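Local coordinates for protein 2-methyl-aconitate isomerase (Shewanella oneidensis, PDB 5K87) that catalyses the cis-trans isomerization of 2-methyl-aconitate in the 2-methylcitrate cycle of propionate breakdown, by base-catalysed proton abstraction and rotation about the C2-C3 bond, at residues Asp205-Pro210 and Phe215-Ile220; Ala333-Gly338 and Val364-Val369; Ala250-Phe255 and Met315-His320; Arg140-Gln143 and Lys148-Ile151. The protein carries 1 engineered substitution. All blocks are in the same frame, centred on the assembly; numbering follows the deposited sequence.

Interaction 1: residues Asp205-Pro210 and Phe215-Ile220; sequences DVLEVP and FNATMI
Asp-205, Val-206 and Leu-207 face Ala-217, Asn-216 and Phe-215 across an antiparallel hairpin, the two strand segments running at 123° to each other, well short of straight antiparallel. Four backbone bonds hold it, paired at Asp-205 with Ala-217 and at Leu-207 with Phe-215; the shortest runs from Leu-207 N to Phe-215 O at 2.6 Å. At the non-hydrogen-bonded pair Val-206 and Asn-216, Asn-216 CA adds a CA-H...O contact to Asp-205 O (3.3 Å). Side chains of Asp-205, Leu-207, Phe-215 and Ala-217 share the buried face. Met-219 bends at chi3 (-77°), which brings its terminal methyl back over the neighbouring strand, where Met-219 CE lies 3.5 Å from Asp-205 CB and the two side chains cross at about a right angle. In the conformer described, Leu-207 CD2 comes 4.3 Å from Ala-217 CB. Farther along, Val-209 CG2 meets the Phe-215 ring at its edge, 3.9 Å from CD2. On the opposite face, Val-206 CG2 packs loosely against Asn-216 OD1. The Asp-205 carboxylate is buried but well supplied: OD1 accepts from Asn-202 ND2, while OD2 bonds Thr-200 OG1 and takes a hydrogen from a water (2.7 Å) that in turn accepts from Met-219 N. Thr-257, Ile-258, His-261 and Met-266 of helix 249-266 cover part of the apolar side, with Ile-227 and Ile-229 of strand 225-230. The face carrying Leu-207, Phe-215, Ala-217 and Met-219 is thus apolar except at one buried acid, whose three polar partners would offset the cost of burying its charge, and whose water ties it to the partner strand.

Interaction 2: residues Ala333-Gly338 and Val364-Val369; sequences AAAIPG and VGAQAV
Ala-335 and Ala-368 meet methyl to methyl, CB to CB at 3.9 Å, where the chain leaving helix 324-334 passes over strand 360-371. Ala-335 CB also lies 3.7 Å from Ala-366 O and 4.2 Å from Ala-366 CB, so a single methyl rests on two alanines of alternate strand positions, both directed at it. Ala-368 CB also lies 3.8 Å from Ala-335 O. Ile-336 adds the end of its longer branch: with CG1 beside the backbone N (chi1 -52°) and a second bend at chi2 (-62°), CD1 comes to 4.1 Å from Ala-368 CB. Next outward, Trp-375 of strand 374-391 touches both Ile-336 and Ala-368, and Phe-198 and Leu-203 pack on Ile-336. The turn itself is held by Ile-336 N bonding Ala-333 O at 3.1 Å, by Thr-339 OG1 on that same oxygen, and by the Asn-342 side chain, which bonds Ala-334 O and Gly-338 N. This contact lies away from the substrate site and joins a helix exit to a strand. Its chemistry is purely van der Waals: short methyl side chains let the helix exit come close to the strand, while backbone bonding is satisfied within the turn and between strand 360-371 and its neighbours.

Interaction 3: residues Ala250-Phe255 and Met315-His320; sequences AALAKF and MGKLHH
Leu-252 lays its branched end over the carbonyl oxygen of Gly-316, with CD2 3.4 Å and CD1 3.9 Å from that atom. It reaches out from helix 249-266 with CG beside the backbone N (chi1 -64°) and CD2 turned to Gly-316. CD1 meets the aliphatic part of Lys-317, 4.0 Å from Lys-317 CE and 4.1 Å from its CD. That lysine starts out pointing away from the helix, and its bend at chi2 (-73°) swings the methylenes back to the leucine. Between the two backbones a water donates to Leu-252 O at 2.8 Å and, weakly, to Gly-316 O at 3.5 Å. Met-315 and Gly-316 form a two-residue turn with left-handed angles between strands 308-314 and 317-318; at Gly-316 a side chain would press on the preceding carbonyl. An alanine in place of Leu-252 would remove the branched end and is likely to leave the Lys-317 methylenes without the apolar contact of CD1 and the Gly-316 carbonyl less covered. The turn leads into the substrate site: His-319 binds substrate, and His-319 NE2 and His-320 N bond to malonate, probably from the crystallisation liquor; the nearest atoms of the Lys-317 side chain and a malonate are about 4 Å apart. Leu-252 thus touches Lys-317 through its methylenes and otherwise rests on the Gly-316 carbonyl, beside an anion pocket that the lysine's charge would probably suit.

Interaction 4: residues Arg140-Gln143 and Lys148-Ile151; sequences RIWQ and KTII
Ile-141 and Ile-150, and Gln-143 and Lys-148, form the hydrogen-bonded pairs of an antiparallel hairpin whose strand segments run at 147°. Of their four backbone bonds, Ile-141 N to Ile-150 O is shortest at 2.7 Å and Lys-148 N to Gln-143 O longest at 3.3 Å. The apolar pair is Ile-141 with Ile-150, CB to CB at 4.4 Å, where Thr-113 and Val-116 of helix 113-122 cover Ile-141. Of the aliphatic stems, Gln-143 CG touches Ile-150 CD1 at 3.7 Å, and on the other face Arg-140 CG lies beside Ile-151 CD1 (3.9 Å). Trp-142 CG lies anti to the backbone N, folding the indole over the start of the partner strand, with Lys-148 N 3.8 Å above its plane toward the rim and Thr-149 OG1 at its edge. Lys-84 makes a cation-pi contact with the ring; His-87 meets it edge-to-face. Trading Trp-142 for an alanine would probably uncover the Lys-148 backbone and leave Lys-84 and His-87 without this ring. Outside the hairpin, Arg-140 forms a salt bridge with Asp-88, Thr-149 OG1 bonds His-87 and Lys-148 NZ bonds Ala-187 O. The hairpin's own loop holds the Gln-143 amide, NE2 to Asn-145 OD1 and OE1 to Ile-146 N, its side chain about 7 Å from that of Cys-109, the probable proton donor/acceptor. Backbone bonds and apolar stems thus lock the strands, Arg-140, Lys-148 and Thr-149 tie the hairpin to its surroundings, and Gln-143 braces its loop.

Overall arrangement
Interactions 1 and 4 are both antiparallel hairpins zipped by four backbone bonds, whereas interactions 2 and 3 join a helix or its exit to a strand or turn through side-chain packing. Interactions 1 and 2 are buried, interaction 4 partly so, and interaction 3 lies at the surface. Helix 249-266 serves two of them, covering part of the hairpin of interaction 1 and supplying Leu-252 to interaction 3; Phe-215 CZ touches Lys-254 CE at 3.9 Å. Ile-220 CD1 likewise packs on Ala-333 N, linking interactions 1 and 2. Interaction 4 touches none of the others, its nearest atoms about 11 Å from those of interactions 1 and 2. Only interaction 3 includes a substrate-binding residue.

Interaction 1: residues Asp205-Pro210 and Phe215-Ile220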
loop_
_atom_site.group_PDB
_atom_site.type_symbol
_atom_site.label_atom_id
_atom_site.label_comp_id
_atom_site.label_asym_id
_atom_site.label_seq_id
_atom_site.Cartn_x
_atom_site.Cartn_y
_atom_site.Cartn_z
ATOM N N ASP A 205 1.626 34.999 12.887
ATOM C CA ASP A 205 2.164 35.866 11.864
ATOM C C ASP A 205 1.133 36.009 10.773
ATOM O O ASP A 205 0.157 35.259 10.722
ATOM C CB ASP A 205 3.448 35.277 11.281
ATOM C CG ASP A 205 4.621 35.386 12.228
ATOM O OD1 ASP A 205 5.195 36.490 12.334
ATOM O OD2 ASP A 205 4.976 34.372 12.866
ATOM N N VAL A 206 1.338 36.996 9.915
ATOM C CA VAL A 206 0.551 37.091 8.702
ATOM C C VAL A 206 1.432 36.611 7.566
ATOM O O VAL A 206 2.443 37.233 7.241
ATOM C CB VAL A 206 0.061 38.519 8.431
ATOM C CG1 VAL A 206 -0.722 38.561 7.128
ATOM C CG2 VAL A 206 -0.803 39.003 9.582
ATOM N N LEU A 207 1.050 35.491 6.968
ATOM C CA LEU A 207 1.825 34.904 5.891
ATOM C C LEU A 207 1.361 35.480 4.556
ATOM O O LEU A 207 0.258 35.192 4.097
ATOM C CB LEU A 207 1.669 33.383 5.918
ATOM C CG LEU A 207 2.724 32.506 5.250
ATOM C CD1 LEU A 207 4.141 32.945 5.609
ATOM C CD2 LEU A 207 2.488 31.054 5.647
ATOM N N GLU A 208 2.206 36.312 3.950
ATOM C CA GLU A 208 1.876 36.958 2.685
ATOM C C GLU A 208 2.284 36.086 1.504
ATOM O O GLU A 208 3.470 35.819 1.294
ATOM C CB GLU A 208 2.553 38.328 2.584
ATOM N N VAL A 209 1.291 35.630 0.748
ATOM C CA VAL A 209 1.527 34.799 -0.423
ATOM C C VAL A 209 0.944 35.534 -1.627
ATOM O O VAL A 209 -0.205 35.315 -2.001
ATOM C CB VAL A 209 0.876 33.412 -0.266
ATOM C CG1 VAL A 209 1.343 32.472 -1.377
ATOM C CG2 VAL A 209 1.213 32.824 1.099
ATOM N N PRO A 210 1.745 36.423 -2.232
ATOM C CA PRO A 210 1.279 37.380 -3.243
ATOM C C PRO A 210 0.528 36.735 -4.404
ATOM O O PRO A 210 1.063 35.865 -5.093
ATOM C CB PRO A 210 2.579 38.040 -3.731
ATOM C CG PRO A 210 3.685 37.145 -3.258
ATOM C CD PRO A 210 3.189 36.547 -1.984
ATOM N N PHE A 215 -2.551 34.846 4.968
ATOM C CA PHE A 215 -2.988 33.813 5.900
ATOM C C PHE A 215 -2.366 34.025 7.277
ATOM O O PHE A 215 -1.148 34.082 7.408
ATOM C CB PHE A 215 -2.626 32.420 5.355
ATOM C CG PHE A 215 -3.113 32.170 3.953
ATOM C CD1 PHE A 215 -4.396 31.696 3.722
ATOM C CD2 PHE A 215 -2.291 32.415 2.863
ATOM C CE1 PHE A 215 -4.848 31.473 2.433
ATOM C CE2 PHE A 215 -2.739 32.192 1.574
ATOM C CZ PHE A 215 -4.020 31.722 1.358
ATOM N N ASN A 216 -3.204 34.172 8.300
ATOM C CA ASN A 216 -2.697 34.107 9.663
ATOM C C ASN A 216 -2.122 32.723 9.874
ATOM O O ASN A 216 -2.712 31.732 9.452
ATOM C CB ASN A 216 -3.793 34.383 10.691
ATOM C CG ASN A 216 -3.968 35.863 10.967
ATOM O OD1 ASN A 216 -3.147 36.481 11.645
ATOM N ND2 ASN A 216 -5.043 36.434 10.451
ATOM N N ALA A 217 -0.959 32.666 10.502
ATOM C CA ALA A 217 -0.278 31.397 10.676
ATOM C C ALA A 217 0.501 31.373 11.968
ATOM O O ALA A 217 1.044 32.392 12.400
ATOM C CB ALA A 217 0.652 31.139 9.502
ATOM N N THR A 218 0.552 30.202 12.591
ATOM C CA THR A 218 1.522 29.959 13.639
ATOM C C THR A 218 2.582 29.027 13.084
ATOM O O THR A 218 2.273 27.950 12.571
ATOM C CB THR A 218 0.895 29.334 14.891
ATOM O OG1 THR A 218 0.110 30.324 15.561
ATOM C CG2 THR A 218 1.980 28.845 15.834
ATOM N N MET A 219 3.827 29.459 13.156
ATOM C CA MET A 219 4.952 28.668 12.698
ATOM C C MET A 219 5.762 28.254 13.908
ATOM O O MET A 219 6.333 29.092 14.614
ATOM C CB MET A 219 5.784 29.486 11.715
ATOM C CG MET A 219 5.084 29.635 10.367
ATOM S SD MET A 219 5.717 30.916 9.267
ATOM C CE MET A 219 5.018 32.373 10.037
ATOM N N ILE A 220 5.782 26.954 14.163
ATOM C CA ILE A 220 6.412 26.424 15.359
ATOM C C ILE A 220 7.384 25.310 15.002
ATOM O O ILE A 220 7.156 24.547 14.060
ATOM C CB ILE A 220 5.339 25.932 16.361
ATOM C CG1 ILE A 220 5.958 25.625 17.724
ATOM C CG2 ILE A 220 4.566 24.736 15.806
ATOM C CD1 ILE A 220 4.928 25.361 18.805
HETATM O O HOH W 1 4.214 32.154 14.196
#

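Interaction 2: residues Ala333-Gly338 and Val364-Val369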
loop_
_atom_site.group_PDB
_atom_site.type_symbol
_atom_site.label_atom_id
_atom_site.label_comp_id
_atom_site.label_asym_id
_atom_site.label_seq_id
_atom_site.Cartn_x
_atom_site.Cartn_y
_atom_site.Cartn_z
ATOM N N ALA A 333 1.990 23.692 20.598
ATOM C CA ALA A 333 1.387 24.974 20.261
ATOM C C ALA A 333 0.142 25.224 21.100
ATOM O O ALA A 333 -0.135 26.366 21.506
ATOM C CB ALA A 333 1.044 25.042 18.775
ATOM N N ALA A 334 -0.632 24.174 21.345
ATOM C CA ALA A 334 -1.856 24.318 22.121
ATOM C C ALA A 334 -1.562 24.776 23.546
ATOM O O ALA A 334 -2.403 25.432 24.173
ATOM C CB ALA A 334 -2.641 23.029 22.142
ATOM N N ALA A 335 -0.379 24.439 24.051
ATOM C CA ALA A 335 0.013 24.781 25.419
ATOM C C ALA A 335 0.538 26.212 25.552
ATOM O O ALA A 335 0.774 26.697 26.667
ATOM C CB ALA A 335 1.061 23.798 25.919
ATOM N N ILE A 336 0.748 26.879 24.428
ATOM C CA ILE A 336 1.228 28.256 24.444
ATOM C C ILE A 336 0.082 29.213 24.122
ATOM O O ILE A 336 -0.377 29.281 22.978
ATOM C CB ILE A 336 2.343 28.461 23.416
ATOM C CG1 ILE A 336 3.447 27.416 23.597
ATOM C CG2 ILE A 336 2.907 29.868 23.531
ATOM C CD1 ILE A 336 4.136 27.481 24.935
ATOM N N PRO A 337 -0.391 29.959 25.134
ATOM C CA PRO A 337 -1.549 30.833 24.926
ATOM C C PRO A 337 -1.315 31.828 23.795
ATOM O O PRO A 337 -0.282 32.492 23.765
ATOM C CB PRO A 337 -1.684 31.554 26.268
ATOM C CG PRO A 337 -1.115 30.580 27.253
ATOM C CD PRO A 337 0.039 29.935 26.545
ATOM N N GLY A 338 -2.250 31.889 22.857
ATOM C CA GLY A 338 -2.158 32.840 21.766
ATOM C C GLY A 338 -1.779 32.279 20.405
ATOM O O GLY A 338 -1.945 32.963 19.403
ATOM N N VAL A 364 -2.818 14.515 23.061
ATOM C CA VAL A 364 -1.414 14.813 23.278
ATOM C C VAL A 364 -1.311 15.799 24.433
ATOM O O VAL A 364 -2.083 16.760 24.513
ATOM C CB VAL A 364 -0.741 15.369 21.992
ATOM C CG1 VAL A 364 -1.528 16.559 21.415
ATOM C CG2 VAL A 364 0.702 15.738 22.261
ATOM N N GLY A 365 -0.391 15.541 25.348
ATOM C CA GLY A 365 -0.164 16.451 26.459
ATOM C C GLY A 365 1.171 17.138 26.295
ATOM O O GLY A 365 2.139 16.506 25.895
ATOM N N ALA A 366 1.234 18.433 26.581
ATOM C CA ALA A 366 2.502 19.153 26.545
ATOM C C ALA A 366 2.615 20.037 27.767
ATOM O O ALA A 366 1.710 20.821 28.069
ATOM C CB ALA A 366 2.630 19.978 25.285
ATOM N N GLN A 367 3.737 19.898 28.463
ATOM C CA GLN A 367 3.969 20.585 29.727
ATOM C C GLN A 367 4.744 21.884 29.511
ATOM O O GLN A 367 5.969 21.865 29.357
ATOM C CB GLN A 367 4.728 19.654 30.671
ATOM C CG GLN A 367 5.000 20.217 32.052
ATOM C CD GLN A 367 5.825 19.269 32.904
ATOM O OE1 GLN A 367 6.181 18.172 32.469
ATOM N NE2 GLN A 367 6.132 19.689 34.128
ATOM N N ALA A 368 4.019 23.002 29.477
ATOM C CA ALA A 368 4.622 24.323 29.299
ATOM C C ALA A 368 4.720 25.055 30.626
ATOM O O ALA A 368 3.728 25.197 31.342
ATOM C CB ALA A 368 3.826 25.151 28.315
ATOM N N VAL A 369 5.924 25.511 30.949
ATOM C CA VAL A 369 6.152 26.250 32.181
ATOM C C VAL A 369 6.951 27.501 31.855
ATOM O O VAL A 369 7.798 27.507 30.963
ATOM C CB VAL A 369 6.887 25.399 33.258
ATOM C CG1 VAL A 369 6.259 24.019 33.381
ATOM C CG2 VAL A 369 8.368 25.283 32.967
#

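Interaction 3: residues Ala250-Phe255 and Met315-His320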
loop_
_atom_site.group_PDB
_atom_site.type_symbol
_atom_site.label_atom_id
_atom_site.label_comp_id
_atom_site.label_asym_id
_atom_site.label_seq_id
_atom_site.Cartn_x
_atom_site.Cartn_y
_atom_site.Cartn_z
ATOM N N ALA A 250 -5.810 21.661 -7.588
ATOM C CA ALA A 250 -5.737 23.082 -7.284
ATOM C C ALA A 250 -5.430 23.299 -5.805
ATOM O O ALA A 250 -4.562 24.098 -5.449
ATOM C CB ALA A 250 -7.038 23.776 -7.661
ATOM N N ALA A 251 -6.134 22.562 -4.950
ATOM C CA ALA A 251 -5.941 22.672 -3.510
ATOM C C ALA A 251 -4.531 22.230 -3.109
ATOM O O ALA A 251 -3.864 22.884 -2.301
ATOM C CB ALA A 251 -7.000 21.854 -2.773
ATOM N N LEU A 252 -4.075 21.124 -3.682
ATOM C CA LEU A 252 -2.742 20.629 -3.367
ATOM C C LEU A 252 -1.659 21.628 -3.775
ATOM O O LEU A 252 -0.698 21.848 -3.037
ATOM C CB LEU A 252 -2.505 19.270 -4.016
ATOM C CG LEU A 252 -3.422 18.157 -3.503
ATOM C CD1 LEU A 252 -3.176 16.850 -4.248
ATOM C CD2 LEU A 252 -3.246 17.953 -2.004
ATOM N N ALA A 253 -1.826 22.250 -4.941
ATOM C CA ALA A 253 -0.866 23.243 -5.405
ATOM C C ALA A 253 -0.862 24.475 -4.493
ATOM O O ALA A 253 0.193 25.043 -4.191
ATOM C CB ALA A 253 -1.175 23.639 -6.841
ATOM N N LYS A 254 -2.044 24.872 -4.037
ATOM C CA LYS A 254 -2.167 26.015 -3.145
ATOM C C LYS A 254 -1.467 25.745 -1.815
ATOM O O LYS A 254 -0.682 26.569 -1.341
ATOM C CB LYS A 254 -3.635 26.375 -2.923
ATOM C CG LYS A 254 -3.858 27.623 -2.079
ATOM C CD LYS A 254 -5.342 27.963 -2.050
ATOM C CE LYS A 254 -5.635 29.171 -1.182
ATOM N NZ LYS A 254 -7.104 29.428 -1.123
ATOM N N PHE A 255 -1.733 24.583 -1.219
ATOM C CA PHE A 255 -1.055 24.201 0.017
ATOM C C PHE A 255 0.455 24.219 -0.145
ATOM O O PHE A 255 1.168 24.675 0.747
ATOM C CB PHE A 255 -1.491 22.814 0.482
ATOM C CG PHE A 255 -2.751 22.812 1.288
ATOM C CD1 PHE A 255 -2.794 23.420 2.532
ATOM C CD2 PHE A 255 -3.879 22.162 0.827
ATOM C CE1 PHE A 255 -3.953 23.405 3.283
ATOM C CE2 PHE A 255 -5.040 22.138 1.573
ATOM C CZ PHE A 255 -5.081 22.766 2.801
ATOM N N MET A 315 4.117 15.260 2.512
ATOM C CA MET A 315 4.600 14.935 1.171
ATOM C C MET A 315 3.561 15.246 0.092
ATOM O O MET A 315 3.428 14.499 -0.876
ATOM C CB MET A 315 5.064 13.469 1.092
ATOM C CG MET A 315 6.055 13.065 2.199
ATOM S SD MET A 315 7.562 14.053 2.242
ATOM C CE MET A 315 8.365 13.468 0.740
ATOM N N GLY A 316 2.809 16.328 0.275
ATOM C CA GLY A 316 1.915 16.822 -0.751
ATOM C C GLY A 316 0.516 16.235 -0.762
ATOM O O GLY A 316 -0.241 16.454 -1.712
ATOM N N LYS A 317 0.152 15.495 0.279
ATOM C CA LYS A 317 -1.191 14.937 0.377
ATOM C C LYS A 317 -1.729 15.131 1.777
ATOM O O LYS A 317 -0.963 15.122 2.733
ATOM C CB LYS A 317 -1.166 13.437 0.073
ATOM C CG LYS A 317 -0.822 13.093 -1.369
ATOM C CD LYS A 317 -1.975 13.417 -2.296
ATOM C CE LYS A 317 -1.569 13.245 -3.755
ATOM N NZ LYS A 317 -1.155 11.843 -4.044
ATOM N N LEU A 318 -3.040 15.297 1.907
ATOM C CA LEU A 318 -3.660 15.258 3.222
ATOM C C LEU A 318 -3.390 13.899 3.865
ATOM O O LEU A 318 -3.661 12.853 3.271
ATOM C CB LEU A 318 -5.169 15.502 3.125
ATOM C CG LEU A 318 -5.821 15.707 4.490
ATOM C CD1 LEU A 318 -5.506 17.108 5.003
ATOM C CD2 LEU A 318 -7.326 15.480 4.436
ATOM N N HIS A 319 -2.858 13.933 5.078
ATOM C CA HIS A 319 -2.517 12.736 5.823
ATOM C C HIS A 319 -3.774 12.033 6.323
ATOM O O HIS A 319 -4.746 12.673 6.724
ATOM C CB HIS A 319 -1.604 13.122 6.985
ATOM C CG HIS A 319 -0.958 11.966 7.670
ATOM N ND1 HIS A 319 -1.590 11.245 8.669
ATOM C CD2 HIS A 319 0.272 11.416 7.538
ATOM C CE1 HIS A 319 -0.784 10.303 9.102
ATOM N NE2 HIS A 319 0.358 10.377 8.427
ATOM N N HIS A 320 -3.741 10.701 6.322
ATOM C CA HIS A 320 -4.922 9.906 6.637
ATOM C C HIS A 320 -5.321 9.986 8.108
ATOM O O HIS A 320 -6.466 9.696 8.466
ATOM C CB HIS A 320 -4.708 8.448 6.217
ATOM C CG HIS A 320 -3.768 7.685 7.099
ATOM N ND1 HIS A 320 -4.195 6.672 7.929
ATOM C CD2 HIS A 320 -2.427 7.778 7.278
ATOM C CE1 HIS A 320 -3.159 6.171 8.576
ATOM N NE2 HIS A 320 -2.074 6.826 8.205
HETATM O O HOH W 2 0.497 19.854 -1.550
#

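Interaction 4: residues Arg140-Gln143 and Lys148-Ile151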
loop_
_atom_site.group_PDB
_atom_site.type_symbol
_atom_site.label_atom_id
_atom_site.label_comp_id
_atom_site.label_asym_id
_atom_site.label_seq_id
_atom_site.Cartn_x
_atom_site.Cartn_y
_atom_site.Cartn_z
ATOM N N ARG A 140 15.299 4.725 26.212
ATOM C CA ARG A 140 15.730 6.099 26.004
ATOM C C ARG A 140 16.312 6.213 24.601
ATOM O O ARG A 140 17.392 5.694 24.311
ATOM C CB ARG A 140 16.756 6.495 27.070
ATOM C CG ARG A 140 16.232 6.320 28.509
ATOM C CD ARG A 140 17.363 6.299 29.540
ATOM N NE ARG A 140 18.278 5.191 29.293
ATOM C CZ ARG A 140 19.455 5.039 29.891
ATOM N NH1 ARG A 140 19.874 5.931 30.781
ATOM N NH2 ARG A 140 20.220 4.001 29.585
ATOM N N ILE A 141 15.559 6.854 23.716
ATOM C CA ILE A 141 15.911 6.897 22.302
ATOM C C ILE A 141 16.591 8.212 21.967
ATOM O O ILE A 141 16.076 9.280 22.295
ATOM C CB ILE A 141 14.651 6.753 21.421
ATOM C CG1 ILE A 141 13.924 5.437 21.719
ATOM C CG2 ILE A 141 15.026 6.822 19.959
ATOM C CD1 ILE A 141 12.493 5.405 21.239
ATOM N N TRP A 142 17.744 8.137 21.319
ATOM C CA TRP A 142 18.373 9.313 20.738
ATOM C C TRP A 142 17.898 9.416 19.299
ATOM O O TRP A 142 18.233 8.582 18.451
ATOM C CB TRP A 142 19.894 9.208 20.799
ATOM C CG TRP A 142 20.600 10.365 20.154
ATOM C CD1 TRP A 142 21.397 10.326 19.042
ATOM C CD2 TRP A 142 20.575 11.731 20.584
ATOM N NE1 TRP A 142 21.871 11.587 18.760
ATOM C CE2 TRP A 142 21.377 12.463 19.683
ATOM C CE3 TRP A 142 19.950 12.404 21.640
ATOM C CZ2 TRP A 142 21.577 13.840 19.818
ATOM C CZ3 TRP A 142 20.144 13.778 21.763
ATOM C CH2 TRP A 142 20.955 14.473 20.857
ATOM N N GLN A 143 17.076 10.424 19.045
ATOM C CA GLN A 143 16.568 10.693 17.711
ATOM C C GLN A 143 17.686 11.406 16.966
ATOM O O GLN A 143 17.944 12.586 17.202
ATOM C CB GLN A 143 15.293 11.537 17.780
ATOM C CG GLN A 143 14.273 11.169 16.706
ATOM C CD GLN A 143 14.874 11.231 15.321
ATOM O OE1 GLN A 143 15.650 12.133 15.011
ATOM N NE2 GLN A 143 14.549 10.252 14.484
ATOM N N LYS A 148 17.324 14.858 19.444
ATOM C CA LYS A 148 16.387 14.986 20.559
ATOM C C LYS A 148 16.207 13.653 21.272
ATOM O O LYS A 148 16.375 12.592 20.663
ATOM C CB LYS A 148 15.018 15.455 20.056
ATOM C CG LYS A 148 14.968 16.888 19.561
ATOM C CD LYS A 148 15.172 17.869 20.705
ATOM C CE LYS A 148 14.977 19.309 20.254
ATOM N NZ LYS A 148 15.295 20.259 21.356
ATOM N N THR A 149 15.858 13.705 22.555
ATOM C CA THR A 149 15.553 12.512 23.330
ATOM C C THR A 149 14.069 12.183 23.244
ATOM O O THR A 149 13.212 13.067 23.389
ATOM C CB THR A 149 15.883 12.733 24.811
ATOM O OG1 THR A 149 17.280 13.019 24.948
ATOM C CG2 THR A 149 15.517 11.502 25.648
ATOM N N ILE A 150 13.762 10.911 22.995
ATOM C CA ILE A 150 12.383 10.438 23.052
ATOM C C ILE A 150 12.362 9.178 23.904
ATOM O O ILE A 150 13.267 8.359 23.812
ATOM C CB ILE A 150 11.828 10.145 21.660
ATOM C CG1 ILE A 150 11.898 11.395 20.789
ATOM C CG2 ILE A 150 10.416 9.628 21.770
ATOM C CD1 ILE A 150 11.674 11.109 19.344
ATOM N N ILE A 151 11.366 9.046 24.771
ATOM C CA ILE A 151 11.256 7.890 25.650
ATOM C C ILE A 151 10.096 7.009 25.197
ATOM O O ILE A 151 9.016 7.515 24.878
ATOM C CB ILE A 151 10.985 8.338 27.096
ATOM C CG1 ILE A 151 12.027 9.365 27.560
ATOM C CG2 ILE A 151 10.921 7.145 28.022
ATOM C CD1 ILE A 151 13.444 8.845 27.600
#